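Local coordinates for BIFUNCTIONAL PROTEIN Proline utilization A (PutA) (Corynebacterium freiburgense, PDB 5UX5), which is a bifunctional flavoenzyme that probably oxidises proline to glutamate in two steps, through an FAD-dependent proline dehydrogenase and an NAD-dependent aldehyde dehydrogenase, at residues M10-R15 with A274-A279; R15-L20 with R332-I337; V326-L331 with W452-D457. All coordinates share one frame; numbering follows the deposited sequence.

Overall arrangement
All three contacts gather on the outside of the proline dehydrogenase barrel, with centres 11 to 12 Å apart. Helix 323-337 is the common element: contact 3 uses its middle and contact 2 its last turns, while contact 1 sits on the neighbouring helix 271-287. Contacts 1 and 2 share R15 and are tied by a probable hydrogen bond, N14 ND2 to D335 OD1 at 3.2 Å. The indole of W452 packs CZ3 against Y12 CD1 at 3.4 Å, and R332 NH2 reaches A455 O at 2.9 Å. FAD lies on the inner side, touching V326 of contact 3. In contact 2, the side chain of M334 is about 10 Å from the bound FAD.

Contact 1 of 3, residues M10-R15 with A274-A279; sequences MSYINR and ALQQLA
Y12 and Q276 carry this small surface contact, their side chains crossing at roughly a right angle. The Q276 amide reaches the phenol with its oxygen: OE1 lies 3.8 Å from Y12 CE2, approaching the ring obliquely. The amide plane is turned 84° from the ring plane, so the two flat groups are nearly perpendicular and do not stack. No hydrogen bond spans the segments; this is van der Waals contact between an amide oxygen and an aromatic carbon. Q276 gets there because its chain runs straight out from the helix beyond CG (chi2 -179°), spanning a gap that leaves the nearest CA atoms, those of Y12 and Q276, 10.6 Å apart.

M10 adds a second, looser touch, with its terminal methyl CE 4.5 Å from Q276 OE1. The same residue lies over one face of the Y12 ring, where its CB sits 3.4 Å above the plane, displaced toward the rim. Both residues belong to a type I beta turn, M10 to I13, closed by a weak bond from I13 N to M10 O. Beyond the pair, Y12 makes edge-to-face contacts with the rings of Y336 and F272, so the phenol is set among aromatics from two neighbouring helices. Q276 also packs on Y336.

The irregular N-terminal segment thus meets helix 271-287 through Q276, on the outer surface of the proline dehydrogenase domain. That helix follows strand 260-265 of the parallel barrel, and the contact is peripheral packing on a TIM barrel.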
loop_
_atom_site.group_PDB
_atom_site.type_symbol
_atom_site.label_atom_id
_atom_site.label_comp_id
_atom_site.label_asym_id
_atom_site.label_seq_id
_atom_site.Cartn_x
_atom_site.Cartn_y
_atom_site.Cartn_z
ATOM N N MET A 10 -14.200 38.343 10.407
ATOM C CA MET A 10 -12.995 38.417 9.600
ATOM C C MET A 10 -13.024 39.684 8.767
ATOM O O MET A 10 -13.892 39.842 7.908
ATOM C CB MET A 10 -12.865 37.179 8.713
ATOM C CG MET A 10 -12.788 35.877 9.496
ATOM S SD MET A 10 -11.731 36.012 10.959
ATOM C CE MET A 10 -10.136 35.508 10.302
ATOM N N SER A 11 -12.061 40.568 9.020
ATOM C CA SER A 11 -11.906 41.849 8.339
ATOM C C SER A 11 -11.433 41.719 6.889
ATOM O O SER A 11 -11.419 42.723 6.162
ATOM C CB SER A 11 -10.917 42.704 9.126
ATOM O OG SER A 11 -9.598 42.184 8.982
ATOM N N TYR A 12 -11.049 40.524 6.437
ATOM C CA TYR A 12 -10.721 40.383 5.028
ATOM C C TYR A 12 -11.969 40.287 4.137
ATOM O O TYR A 12 -11.874 40.559 2.937
ATOM C CB TYR A 12 -9.801 39.164 4.806
ATOM C CG TYR A 12 -10.270 37.818 5.357
ATOM C CD1 TYR A 12 -11.225 37.062 4.678
ATOM C CD2 TYR A 12 -9.720 37.271 6.516
ATOM C CE1 TYR A 12 -11.653 35.812 5.156
ATOM C CE2 TYR A 12 -10.142 36.007 7.004
ATOM C CZ TYR A 12 -11.113 35.284 6.319
ATOM O OH TYR A 12 -11.557 34.044 6.789
ATOM N N ILE A 13 -13.140 39.926 4.681
ATOM C CA ILE A 13 -14.341 39.827 3.853
ATOM C C ILE A 13 -14.815 41.213 3.429
ATOM O O ILE A 13 -14.714 42.184 4.186
ATOM C CB ILE A 13 -15.455 39.077 4.594
ATOM C CG1 ILE A 13 -14.949 37.749 5.124
ATOM C CG2 ILE A 13 -16.630 38.819 3.671
ATOM C CD1 ILE A 13 -16.076 36.922 5.713
ATOM N N ASN A 14 -15.312 41.313 2.199
ATOM C CA ASN A 14 -15.790 42.567 1.625
ATOM C C ASN A 14 -16.619 42.227 0.394
ATOM O O ASN A 14 -16.730 41.059 0.001
ATOM C CB ASN A 14 -14.636 43.462 1.222
ATOM C CG ASN A 14 -13.807 42.810 0.169
ATOM O OD1 ASN A 14 -14.069 42.959 -1.025
ATOM N ND2 ASN A 14 -12.872 41.985 0.599
ATOM N N ARG A 15 -17.108 43.267 -0.286
ATOM C CA ARG A 15 -18.004 43.070 -1.422
ATOM C C ARG A 15 -17.427 43.581 -2.746
ATOM O O ARG A 15 -18.189 43.861 -3.674
ATOM C CB ARG A 15 -19.364 43.719 -1.145
ATOM C CG ARG A 15 -20.023 43.262 0.139
ATOM C CD ARG A 15 -21.438 42.730 -0.060
ATOM N NE ARG A 15 -22.199 43.469 -1.065
ATOM C CZ ARG A 15 -23.143 42.921 -1.833
ATOM N NH1 ARG A 15 -23.440 41.611 -1.718
ATOM N NH2 ARG A 15 -23.779 43.678 -2.728
ATOM N N ALA A 274 -2.825 28.081 4.662
ATOM C CA ALA A 274 -1.443 28.238 4.234
ATOM C C ALA A 274 -1.182 29.646 3.711
ATOM O O ALA A 274 -0.122 30.228 3.966
ATOM C CB ALA A 274 -1.108 27.193 3.164
ATOM N N LEU A 275 -2.134 30.204 2.966
ATOM C CA LEU A 275 -1.956 31.548 2.429
ATOM C C LEU A 275 -1.870 32.573 3.543
ATOM O O LEU A 275 -0.998 33.440 3.526
ATOM C CB LEU A 275 -3.113 31.892 1.486
ATOM C CG LEU A 275 -3.112 33.309 0.921
ATOM C CD1 LEU A 275 -1.870 33.490 0.077
ATOM C CD2 LEU A 275 -4.377 33.648 0.124
ATOM N N GLN A 276 -2.738 32.466 4.548
ATOM C CA GLN A 276 -2.690 33.418 5.650
ATOM C C GLN A 276 -1.357 33.336 6.381
ATOM O O GLN A 276 -0.763 34.364 6.739
ATOM C CB GLN A 276 -3.849 33.185 6.607
ATOM C CG GLN A 276 -5.187 33.528 6.010
ATOM C CD GLN A 276 -6.322 33.303 6.979
ATOM O OE1 GLN A 276 -6.845 34.250 7.559
ATOM N NE2 GLN A 276 -6.703 32.054 7.169
ATOM N N GLN A 277 -0.860 32.125 6.599
ATOM C CA GLN A 277 0.408 32.009 7.293
ATOM C C GLN A 277 1.540 32.565 6.444
ATOM O O GLN A 277 2.432 33.247 6.965
ATOM C CB GLN A 277 0.661 30.558 7.666
ATOM C CG GLN A 277 1.782 30.350 8.650
ATOM C CD GLN A 277 3.129 30.435 7.939
ATOM O OE1 GLN A 277 3.198 30.225 6.727
ATOM N NE2 GLN A 277 4.200 30.701 8.683
ATOM N N LEU A 278 1.513 32.299 5.135
ATOM C CA LEU A 278 2.537 32.860 4.262
ATOM C C LEU A 278 2.435 34.380 4.166
ATOM O O LEU A 278 3.467 35.060 4.104
ATOM C CB LEU A 278 2.448 32.221 2.875
ATOM C CG LEU A 278 3.099 30.840 2.749
ATOM C CD1 LEU A 278 2.387 29.976 1.743
ATOM C CD2 LEU A 278 4.507 31.047 2.312
ATOM N N ALA A 279 1.222 34.938 4.230
ATOM C CA ALA A 279 1.085 36.389 4.176
ATOM C C ALA A 279 1.658 37.022 5.431
ATOM O O ALA A 279 2.323 38.063 5.356
ATOM C CB ALA A 279 -0.378 36.794 4.000
#

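Contact 2 of 3, residues R15-L20 with R332-I337; sequences RDLENL and RMMDYI
L17 supplies the apolar part of this buried contact, reaching from the first turn of helix 16-31 to two residues of helix 323-337. Its CD1 lies 4.4 Å from the CE methyl of M334. M334 gets within range by an extended chain (chi1 -177°, chi2 -177°) whose last bond bends, and it also packs on S359, A360 and L363 of helix 354-367.

Mixed packing comes next. L17 CD1 also lies 3.6 Å from D335 OD2, and CG of the same leucine is 3.9 Å from that oxygen. The two side chains slide past each other in opposite directions, so the leucine branch runs alongside the carboxylate. D335 CG stands roughly anti to the backbone N (chi1 -157°), which carries the carboxylate out toward helix 16-31.

The ionic part rests on arginines from outside both segments. R451 forms salt bridges with D335 OD2 and E18 OE2; R367 does so with D335 OD1 and D16 OD2. R339 adds a further salt bridge to OD1. Each of the first two arginines therefore joins an acid of one helix to D335 of the other. The acids themselves keep apart, D16 OD2 being 5.8 Å from D335 OD1, and the surrounding positive charge probably keeps this buried aspartate ionised. Near the helix start, one guanidinium face of R15 lies over E18 CB, which is 3.9 Å above the plane.

No hydrogen bond links the segments directly. The arrangement is a helix-to-helix contact, with a leucine packed beside an arginine-bridged carboxylate, that joins helix 16-31 to helix 323-337 of the outer helical layer of the proline dehydrogenase TIM barrel.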
loop_
_atom_site.group_PDB
_atom_site.type_symbol
_atom_site.label_atom_id
_atom_site.label_comp_id
_atom_site.label_asym_id
_atom_site.label_seq_id
_atom_site.Cartn_x
_atom_site.Cartn_y
_atom_site.Cartn_z
ATOM N N ARG A 15 -17.108 43.267 -0.286
ATOM C CA ARG A 15 -18.004 43.070 -1.422
ATOM C C ARG A 15 -17.427 43.581 -2.746
ATOM O O ARG A 15 -18.189 43.861 -3.674
ATOM C CB ARG A 15 -19.364 43.719 -1.145
ATOM C CG ARG A 15 -20.023 43.262 0.139
ATOM C CD ARG A 15 -21.438 42.730 -0.060
ATOM N NE ARG A 15 -22.199 43.469 -1.065
ATOM C CZ ARG A 15 -23.143 42.921 -1.833
ATOM N NH1 ARG A 15 -23.440 41.611 -1.718
ATOM N NH2 ARG A 15 -23.779 43.678 -2.728
ATOM N N ASP A 16 -16.103 43.712 -2.871
ATOM C CA ASP A 16 -15.547 44.209 -4.129
ATOM C C ASP A 16 -15.905 43.285 -5.291
ATOM O O ASP A 16 -16.354 43.745 -6.345
ATOM C CB ASP A 16 -14.035 44.402 -4.003
ATOM C CG ASP A 16 -13.680 45.528 -3.056
ATOM O OD1 ASP A 16 -14.477 46.487 -2.958
ATOM O OD2 ASP A 16 -12.623 45.456 -2.396
ATOM N N LEU A 17 -15.723 41.974 -5.116
ATOM C CA LEU A 17 -16.087 41.026 -6.171
ATOM C C LEU A 17 -17.568 41.138 -6.553
ATOM O O LEU A 17 -17.911 41.106 -7.741
ATOM C CB LEU A 17 -15.750 39.595 -5.727
ATOM C CG LEU A 17 -14.360 39.101 -6.091
ATOM C CD1 LEU A 17 -14.212 37.661 -5.712
ATOM C CD2 LEU A 17 -14.177 39.236 -7.581
ATOM N N GLU A 18 -18.467 41.232 -5.567
ATOM C CA GLU A 18 -19.881 41.434 -5.895
ATOM C C GLU A 18 -20.098 42.684 -6.742
ATOM O O GLU A 18 -20.901 42.668 -7.683
ATOM C CB GLU A 18 -20.741 41.488 -4.627
ATOM C CG GLU A 18 -21.136 40.091 -4.123
ATOM C CD GLU A 18 -20.248 39.547 -3.033
ATOM O OE1 GLU A 18 -20.588 38.474 -2.496
ATOM O OE2 GLU A 18 -19.191 40.147 -2.750
ATOM N N ASN A 19 -19.385 43.772 -6.447
ATOM C CA ASN A 19 -19.595 44.986 -7.220
ATOM C C ASN A 19 -18.960 44.897 -8.604
ATOM O O ASN A 19 -19.524 45.410 -9.579
ATOM C CB ASN A 19 -19.049 46.202 -6.461
ATOM C CG ASN A 19 -19.771 46.455 -5.131
ATOM O OD1 ASN A 19 -20.975 46.180 -4.977
ATOM N ND2 ASN A 19 -19.025 46.984 -4.156
ATOM N N LEU A 20 -17.835 44.197 -8.730
ATOM C CA LEU A 20 -17.141 44.123 -10.011
ATOM C C LEU A 20 -17.685 43.027 -10.908
ATOM O O LEU A 20 -17.259 42.928 -12.063
ATOM C CB LEU A 20 -15.641 43.899 -9.775
ATOM C CG LEU A 20 -14.898 44.920 -8.902
ATOM C CD1 LEU A 20 -13.474 44.507 -8.741
ATOM C CD2 LEU A 20 -14.941 46.340 -9.490
ATOM N N ARG A 332 -11.592 33.194 -3.301
ATOM C CA ARG A 332 -11.335 33.643 -1.930
ATOM C C ARG A 332 -9.859 33.952 -1.715
ATOM O O ARG A 332 -9.513 34.970 -1.101
ATOM C CB ARG A 332 -11.809 32.619 -0.903
ATOM C CG ARG A 332 -11.507 33.038 0.541
ATOM C CD ARG A 332 -12.093 32.079 1.588
ATOM N NE ARG A 332 -11.653 30.704 1.346
ATOM C CZ ARG A 332 -11.915 29.652 2.126
ATOM N NH1 ARG A 332 -12.627 29.785 3.227
ATOM N NH2 ARG A 332 -11.466 28.451 1.791
ATOM N N MET A 333 -8.971 33.095 -2.211
ATOM C CA MET A 333 -7.556 33.338 -1.981
ATOM C C MET A 333 -7.074 34.569 -2.733
ATOM O O MET A 333 -6.282 35.358 -2.206
ATOM C CB MET A 333 -6.735 32.108 -2.349
ATOM C CG MET A 333 -7.095 30.898 -1.510
ATOM S SD MET A 333 -5.783 29.664 -1.432
ATOM C CE MET A 333 -5.603 29.274 -3.142
ATOM N N MET A 334 -7.550 34.748 -3.959
ATOM C CA MET A 334 -7.265 35.956 -4.722
ATOM C C MET A 334 -7.728 37.197 -3.963
ATOM O O MET A 334 -6.960 38.147 -3.750
ATOM C CB MET A 334 -7.975 35.830 -6.060
ATOM C CG MET A 334 -7.794 36.886 -7.044
ATOM S SD MET A 334 -8.865 36.354 -8.376
ATOM C CE MET A 334 -10.420 36.599 -7.587
ATOM N N ASP A 335 -8.981 37.171 -3.515
ATOM C CA ASP A 335 -9.587 38.264 -2.773
ATOM C C ASP A 335 -8.735 38.685 -1.584
ATOM O O ASP A 335 -8.546 39.878 -1.326
ATOM C CB ASP A 335 -10.956 37.776 -2.297
ATOM C CG ASP A 335 -11.926 38.884 -2.015
ATOM O OD1 ASP A 335 -11.559 39.867 -1.330
ATOM O OD2 ASP A 335 -13.080 38.727 -2.470
ATOM N N TYR A 336 -8.235 37.711 -0.831
ATOM C CA TYR A 336 -7.543 37.995 0.417
ATOM C C TYR A 336 -6.192 38.657 0.162
ATOM O O TYR A 336 -5.784 39.565 0.901
ATOM C CB TYR A 336 -7.376 36.686 1.190
ATOM C CG TYR A 336 -6.574 36.737 2.485
ATOM C CD1 TYR A 336 -5.182 36.763 2.482
ATOM C CD2 TYR A 336 -7.217 36.667 3.717
ATOM C CE1 TYR A 336 -4.462 36.786 3.669
ATOM C CE2 TYR A 336 -6.510 36.677 4.907
ATOM C CZ TYR A 336 -5.131 36.742 4.882
ATOM O OH TYR A 336 -4.442 36.752 6.080
ATOM N N ILE A 337 -5.488 38.218 -0.882
ATOM C CA ILE A 337 -4.060 38.479 -0.988
ATOM C C ILE A 337 -3.811 39.736 -1.817
ATOM O O ILE A 337 -2.797 40.420 -1.624
ATOM C CB ILE A 337 -3.338 37.239 -1.568
ATOM C CG1 ILE A 337 -1.871 37.199 -1.152
ATOM C CG2 ILE A 337 -3.467 37.172 -3.065
ATOM C CD1 ILE A 337 -1.706 37.108 0.324
#

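Contact 3 of 3, residues V326-L331 with W452-D457; sequences VDANFL and WKVAED. With FAD (flavin-adenine dinucleotide), chain E.
N329 turns its amide to other partners, and its side chain meets V454 only with CB, 4.4 Å from CG2. Of that amide, OD1 accepts from R332 NH2 and ND2 donates to A266 O, which together fix its rotation. The adenine of FAD is a second flat group, met by V326 from the same helix: CG2 comes in obliquely, from above the N3A side of the ring, 3.2 Å from N3A, while CG1 lies 4.0 Å from the ribose carbon C1B. The W452 indole takes no part in the pairing and packs instead on R332, D335 and I13.

The closest approach between the segments is purely apolar. A328 points its CB at V454, which splits its methyls between two neighbouring residues: CG1, anti to its own carbonyl carbon (chi1 -69°), faces A328 CB at 3.6 Å, and CG2 comes 4.3 Å from the backbone N of N329. No hydrogen bond passes between the two segments.

Helix 323-337 is thus sandwiched between the cofactor, which it meets at V326, and the irregular chain that follows helix 438-450. That same helix packs Q450 on A328 and S447 and V448 on L331, while S271 and F272 of helix 271-287 meet N329; strand 345-350 of the barrel follows helix 323-337 in the chain.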
loop_
_atom_site.group_PDB
_atom_site.type_symbol
_atom_site.label_atom_id
_atom_site.label_comp_id
_atom_site.label_asym_id
_atom_site.label_seq_id
_atom_site.Cartn_x
_atom_site.Cartn_y
_atom_site.Cartn_z
ATOM N N VAL A 326 -13.749 24.594 -5.634
ATOM C CA VAL A 326 -12.429 24.979 -6.093
ATOM C C VAL A 326 -12.475 26.366 -6.703
ATOM O O VAL A 326 -11.644 27.233 -6.401
ATOM C CB VAL A 326 -11.913 23.945 -7.098
ATOM C CG1 VAL A 326 -10.570 24.378 -7.596
ATOM C CG2 VAL A 326 -11.876 22.573 -6.446
ATOM N N ASP A 327 -13.419 26.577 -7.618
ATOM C CA ASP A 327 -13.571 27.897 -8.210
ATOM C C ASP A 327 -13.807 28.952 -7.138
ATOM O O ASP A 327 -13.279 30.065 -7.228
ATOM C CB ASP A 327 -14.724 27.879 -9.209
ATOM C CG ASP A 327 -14.360 27.186 -10.495
ATOM O OD1 ASP A 327 -13.153 27.108 -10.829
ATOM O OD2 ASP A 327 -15.288 26.779 -11.210
ATOM N N ALA A 328 -14.563 28.594 -6.092
ATOM C CA ALA A 328 -14.869 29.520 -5.007
ATOM C C ALA A 328 -13.624 29.867 -4.210
ATOM O O ALA A 328 -13.369 31.043 -3.919
ATOM C CB ALA A 328 -15.935 28.922 -4.092
ATOM N N ASN A 329 -12.867 28.849 -3.799
ATOM C CA ASN A 329 -11.670 29.088 -3.006
ATOM C C ASN A 329 -10.609 29.821 -3.816
ATOM O O ASN A 329 -9.827 30.597 -3.259
ATOM C CB ASN A 329 -11.128 27.756 -2.477
ATOM C CG ASN A 329 -10.090 27.939 -1.380
ATOM O OD1 ASN A 329 -10.244 28.792 -0.511
ATOM N ND2 ASN A 329 -9.043 27.127 -1.405
ATOM N N PHE A 330 -10.543 29.566 -5.124
ATOM C CA PHE A 330 -9.641 30.325 -5.975
ATOM C C PHE A 330 -9.967 31.812 -5.884
ATOM O O PHE A 330 -9.071 32.650 -5.763
ATOM C CB PHE A 330 -9.749 29.807 -7.409
ATOM C CG PHE A 330 -8.580 30.138 -8.291
ATOM C CD1 PHE A 330 -7.441 29.356 -8.279
ATOM C CD2 PHE A 330 -8.624 31.231 -9.153
ATOM C CE1 PHE A 330 -6.370 29.661 -9.123
ATOM C CE2 PHE A 330 -7.563 31.533 -9.987
ATOM C CZ PHE A 330 -6.447 30.745 -9.977
ATOM N N LEU A 331 -11.256 32.155 -5.889
ATOM C CA LEU A 331 -11.637 33.554 -5.733
ATOM C C LEU A 331 -11.389 34.046 -4.314
ATOM O O LEU A 331 -11.031 35.211 -4.121
ATOM C CB LEU A 331 -13.097 33.752 -6.121
ATOM C CG LEU A 331 -13.491 33.471 -7.571
ATOM C CD1 LEU A 331 -14.987 33.356 -7.655
ATOM C CD2 LEU A 331 -13.094 34.613 -8.433
ATOM N N TRP A 452 -16.624 32.973 0.440
ATOM C CA TRP A 452 -16.288 33.005 1.863
ATOM C C TRP A 452 -16.881 31.847 2.649
ATOM O O TRP A 452 -16.545 31.672 3.823
ATOM C CB TRP A 452 -16.769 34.319 2.491
ATOM C CG TRP A 452 -16.327 35.552 1.745
ATOM C CD1 TRP A 452 -17.123 36.439 1.074
ATOM C CD2 TRP A 452 -14.983 36.033 1.598
ATOM N NE1 TRP A 452 -16.360 37.431 0.515
ATOM C CE2 TRP A 452 -15.043 37.205 0.822
ATOM C CE3 TRP A 452 -13.739 35.587 2.046
ATOM C CZ2 TRP A 452 -13.902 37.931 0.486
ATOM C CZ3 TRP A 452 -12.624 36.303 1.714
ATOM C CH2 TRP A 452 -12.707 37.467 0.944
ATOM N N LYS A 453 -17.757 31.066 2.031
ATOM C CA LYS A 453 -18.513 30.038 2.723
ATOM C C LYS A 453 -17.900 28.646 2.603
ATOM O O LYS A 453 -18.197 27.785 3.431
ATOM C CB LYS A 453 -19.951 30.053 2.193
ATOM C CG LYS A 453 -20.544 31.488 2.170
ATOM C CD LYS A 453 -21.990 31.560 1.687
ATOM C CE LYS A 453 -22.715 32.692 2.370
ATOM N NZ LYS A 453 -24.029 32.279 2.965
ATOM N N VAL A 454 -17.024 28.424 1.623
ATOM C CA VAL A 454 -16.377 27.127 1.450
ATOM C C VAL A 454 -15.482 26.817 2.643
ATOM O O VAL A 454 -15.046 27.703 3.384
ATOM C CB VAL A 454 -15.577 27.109 0.143
ATOM C CG1 VAL A 454 -16.539 27.136 -1.041
ATOM C CG2 VAL A 454 -14.591 28.265 0.117
ATOM N N ALA A 455 -15.226 25.531 2.849
ATOM C CA ALA A 455 -14.511 25.156 4.053
ATOM C C ALA A 455 -13.077 25.648 3.989
ATOM O O ALA A 455 -12.569 26.026 2.936
ATOM C CB ALA A 455 -14.514 23.650 4.247
ATOM N N GLU A 456 -12.420 25.644 5.147
ATOM C CA GLU A 456 -11.007 25.966 5.202
ATOM C C GLU A 456 -10.181 24.983 6.008
ATOM O O GLU A 456 -8.954 25.024 5.896
ATOM C CB GLU A 456 -10.788 27.379 5.769
ATOM C CG GLU A 456 -11.119 27.588 7.238
ATOM C CD GLU A 456 -10.776 29.012 7.683
ATOM O OE1 GLU A 456 -9.647 29.237 8.199
ATOM O OE2 GLU A 456 -11.630 29.915 7.475
ATOM N N ASP A 457 -10.796 24.102 6.799
ATOM C CA ASP A 457 -10.039 23.051 7.469
ATOM C C ASP A 457 -9.538 22.030 6.459
ATOM O O ASP A 457 -10.019 21.954 5.328
ATOM C CB ASP A 457 -10.888 22.341 8.521
ATOM C CG ASP A 457 -10.923 23.073 9.824
ATOM O OD1 ASP A 457 -10.116 24.017 9.990
ATOM O OD2 ASP A 457 -11.731 22.682 10.693
HETATM P PA FAD E . -10.718 25.153 -14.952
HETATM O O1A FAD E . -11.596 24.284 -15.916
HETATM O O2A FAD E . -11.277 26.374 -14.389
HETATM O O5B FAD E . -10.229 24.526 -13.701
HETATM C C5B FAD E . -9.992 23.131 -13.661
HETATM C C4B FAD E . -9.577 22.754 -12.251
HETATM O O4B FAD E . -10.692 22.626 -11.418
HETATM C C3B FAD E . -8.865 21.441 -12.176
HETATM O O3B FAD E . -7.521 21.465 -12.503
HETATM C C2B FAD E . -9.092 21.042 -10.763
HETATM O O2B FAD E . -8.094 21.515 -9.934
HETATM C C1B FAD E . -10.453 21.605 -10.476
HETATM N N9A FAD E . -11.509 20.606 -10.554
HETATM C C8A FAD E . -12.137 20.155 -11.706
HETATM N N7A FAD E . -13.044 19.211 -11.387
HETATM C C5A FAD E . -13.079 19.000 -10.012
HETATM C C6A FAD E . -13.826 18.172 -9.152
HETATM N N6A FAD E . -14.832 17.231 -9.614
HETATM N N1A FAD E . -13.594 18.238 -7.831
HETATM C C2A FAD E . -12.642 19.087 -7.331
HETATM N N3A FAD E . -11.900 19.904 -8.143
HETATM C C4A FAD E . -12.089 19.888 -9.467
HETATM N N1 FAD E . -0.993 22.494 -10.902
HETATM C C2 FAD E . -0.398 22.037 -9.671
HETATM O O2 FAD E . -1.081 21.114 -8.916
HETATM N N3 FAD E . 0.878 22.488 -9.308
HETATM C C4 FAD E . 1.577 23.411 -10.087
HETATM O O4 FAD E . 2.831 23.853 -9.698
HETATM C C4X FAD E . 0.907 24.018 -11.282
HETATM N N5 FAD E . 1.472 25.062 -12.004
HETATM C C5X FAD E . 0.794 25.638 -13.087
HETATM C C6 FAD E . 1.362 26.693 -13.826
HETATM C C7 FAD E . 0.662 27.234 -14.898
HETATM C C7M FAD E . 1.245 28.353 -15.711
HETATM C C8 FAD E . -0.584 26.769 -15.236
HETATM C C8M FAD E . -1.332 27.358 -16.388
HETATM C C9 FAD E . -1.149 25.729 -14.514
HETATM C C9A FAD E . -0.465 25.172 -13.449
HETATM N N10 FAD E . -1.087 24.117 -12.721
HETATM C C10 FAD E . -0.413 23.525 -11.631
HETATM C "C1'" FAD E . -2.402 23.604 -13.149
HETATM C "C2'" FAD E . -3.610 24.121 -12.417
HETATM O "O2'" FAD E . -3.581 23.637 -11.122
HETATM C "C3'" FAD E . -4.856 23.657 -13.202
HETATM O "O3'" FAD E . -4.891 22.283 -13.166
HETATM C "C4'" FAD E . -4.981 24.079 -14.671
HETATM O "O4'" FAD E . -4.302 25.244 -14.970
HETATM C "C5'" FAD E . -6.440 24.121 -15.181
HETATM O "O5'" FAD E . -7.375 24.793 -14.346
HETATM P P FAD E . -8.123 26.176 -14.739
HETATM O O1P FAD E . -8.105 27.348 -13.686
HETATM O O2P FAD E . -7.465 26.399 -16.156
HETATM O O3P FAD E . -9.498 25.784 -15.503
#